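Local coordinates for UBP3-associated protein BRE5 (Saccharomyces cerevisiae, PDB 2QIY), which works with the ubiquitin protease UBP3 in de-ubiquitination and binds mRNA, and is represented here by its NTF2 domain, at residues Q124-L129 with F137-D142. Sequence-based numbering, arbitrary orientation.
Sequences QTFILL and FDITND
Segments 124-129 and 137-142, from strands 120-130 and 137-147, pair antiparallel in the last beta hairpin of the chain, in the middle of its sheet. Leu129 and Asp138 bond to each other twice through the backbone, Leu129 N to Asp138 O at 2.8 Å and Asp138 N to Leu129 O at 2.9 Å. Further along, a classic beta bulge breaks the regular pairing. Thr140 and Asn141 both face Ile127: Thr140 N gives a bond to Ile127 O (2.8 Å), and Ile127 N bonds to Asn141 O (3.0 Å). Thr140 OG1 sits between its own backbone N and carbonyl carbon (chi1 61°), which turns CG2 to Leu129 CB at 3.5 Å. In this NTF2 fold the curved sheet packs one face on helix 11-28. Phe126, Leu128 and Ile139 lie on that face, with Leu128 CD2 4.0 Å from Ile139 CG1. Ile127 and Asn141 point to the other face, where the second subunit packs; Ile127 meets Ile127 of that subunit. Asp142 lies alongside Phe126, its OD1 3.7 Å from Phe126 CE2, with ring and carboxylate planes 40° apart. Asp142 OD2 is hydrogen-bonded to the hydroxyls of Tyr22 and Tyr37. Replacing Asp142 by alanine is likely to leave both tyrosine hydroxyls without this partner and open a gap beside the Phe126 ring. The rings of Tyr22 and Phe18 meet that of Phe126 edge-to-face.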
# COMPACT_ATOMS: atom_id res chain seq x y z
N GLN A 124 3.75 -2.85 0.41
CA GLN A 124 4.95 -2.02 0.37
C GLN A 124 4.83 -1.09 -0.82
O GLN A 124 4.49 -1.54 -1.92
CB GLN A 124 6.24 -2.87 0.28
CG GLN A 124 7.55 -2.03 0.38
CD GLN A 124 8.80 -2.85 0.71
OE1 GLN A 124 9.90 -2.29 0.91
NE2 GLN A 124 8.65 -4.16 0.78
N THR A 125 5.13 0.19 -0.61
CA THR A 125 4.99 1.18 -1.67
C THR A 125 6.32 1.85 -1.92
O THR A 125 7.04 2.15 -0.98
CB THR A 125 3.93 2.23 -1.27
OG1 THR A 125 2.66 1.57 -1.27
CG2 THR A 125 3.89 3.34 -2.24
N PHE A 126 6.62 2.07 -3.19
CA PHE A 126 7.85 2.75 -3.62
C PHE A 126 7.56 3.90 -4.56
O PHE A 126 6.56 3.87 -5.31
CB PHE A 126 8.69 1.79 -4.45
CG PHE A 126 9.03 0.51 -3.75
CD1 PHE A 126 8.15 -0.59 -3.82
CD2 PHE A 126 10.25 0.37 -3.06
CE1 PHE A 126 8.48 -1.78 -3.18
CE2 PHE A 126 10.58 -0.84 -2.45
CZ PHE A 126 9.68 -1.91 -2.51
N ILE A 127 8.43 4.90 -4.55
CA ILE A 127 8.46 5.91 -5.62
C ILE A 127 9.85 5.89 -6.24
O ILE A 127 10.86 5.95 -5.52
CB ILE A 127 8.12 7.34 -5.13
CG1 ILE A 127 6.69 7.38 -4.60
CG2 ILE A 127 8.26 8.35 -6.30
CD1 ILE A 127 5.69 7.23 -5.66
N LEU A 128 9.88 5.74 -7.56
CA LEU A 128 11.11 5.72 -8.35
C LEU A 128 11.22 7.02 -9.13
O LEU A 128 10.30 7.42 -9.85
CB LEU A 128 11.11 4.55 -9.34
CG LEU A 128 10.83 3.16 -8.77
CD1 LEU A 128 11.11 2.14 -9.85
CD2 LEU A 128 11.69 2.89 -7.54
N LEU A 129 12.38 7.67 -9.00
CA LEU A 129 12.64 8.93 -9.68
C LEU A 129 13.72 8.72 -10.76
O LEU A 129 14.80 8.20 -10.46
CB LEU A 129 13.14 9.94 -8.64
CG LEU A 129 13.58 11.31 -9.17
CD1 LEU A 129 12.38 12.15 -9.51
CD2 LEU A 129 14.40 12.01 -8.10
N PHE A 137 16.70 4.52 -12.37
CA PHE A 137 15.83 5.14 -11.38
C PHE A 137 16.45 5.02 -10.00
O PHE A 137 17.13 4.02 -9.70
CB PHE A 137 14.47 4.44 -11.34
CG PHE A 137 13.63 4.69 -12.55
CD1 PHE A 137 13.72 3.85 -13.65
CD2 PHE A 137 12.74 5.77 -12.59
CE1 PHE A 137 12.93 4.09 -14.79
CE2 PHE A 137 11.95 6.00 -13.70
CZ PHE A 137 12.05 5.16 -14.81
N ASP A 138 16.20 6.02 -9.17
CA ASP A 138 16.55 5.96 -7.74
C ASP A 138 15.26 5.87 -6.93
O ASP A 138 14.26 6.53 -7.24
CB ASP A 138 17.27 7.23 -7.30
CG ASP A 138 18.76 7.26 -7.68
OD1 ASP A 138 19.32 6.28 -8.21
OD2 ASP A 138 19.37 8.32 -7.43
N ILE A 139 15.29 5.05 -5.87
CA ILE A 139 14.18 5.01 -4.91
C ILE A 139 14.15 6.30 -4.07
O ILE A 139 15.12 6.62 -3.41
CB ILE A 139 14.32 3.81 -3.92
CG1 ILE A 139 14.43 2.50 -4.67
CG2 ILE A 139 13.12 3.76 -3.00
CD1 ILE A 139 14.91 1.34 -3.77
N THR A 140 13.04 7.03 -4.11
CA THR A 140 12.92 8.22 -3.25
C THR A 140 12.09 7.94 -2.01
O THR A 140 12.19 8.66 -1.01
CB THR A 140 12.37 9.45 -3.99
OG1 THR A 140 11.05 9.17 -4.48
CG2 THR A 140 13.30 9.84 -5.13
N ASN A 141 11.26 6.91 -2.09
CA ASN A 141 10.33 6.54 -1.02
C ASN A 141 10.11 5.05 -1.00
O ASN A 141 9.99 4.41 -2.05
CB ASN A 141 8.95 7.20 -1.23
CG ASN A 141 8.99 8.66 -1.10
OD1 ASN A 141 8.77 9.23 -0.02
ND2 ASN A 141 9.33 9.32 -2.19
N ASP A 142 10.05 4.52 0.22
CA ASP A 142 9.91 3.08 0.43
C ASP A 142 9.21 2.90 1.77
O ASP A 142 9.81 3.20 2.79
CB ASP A 142 11.31 2.48 0.46
CG ASP A 142 11.32 0.98 0.70
OD1 ASP A 142 10.27 0.40 1.01
OD2 ASP A 142 12.42 0.39 0.55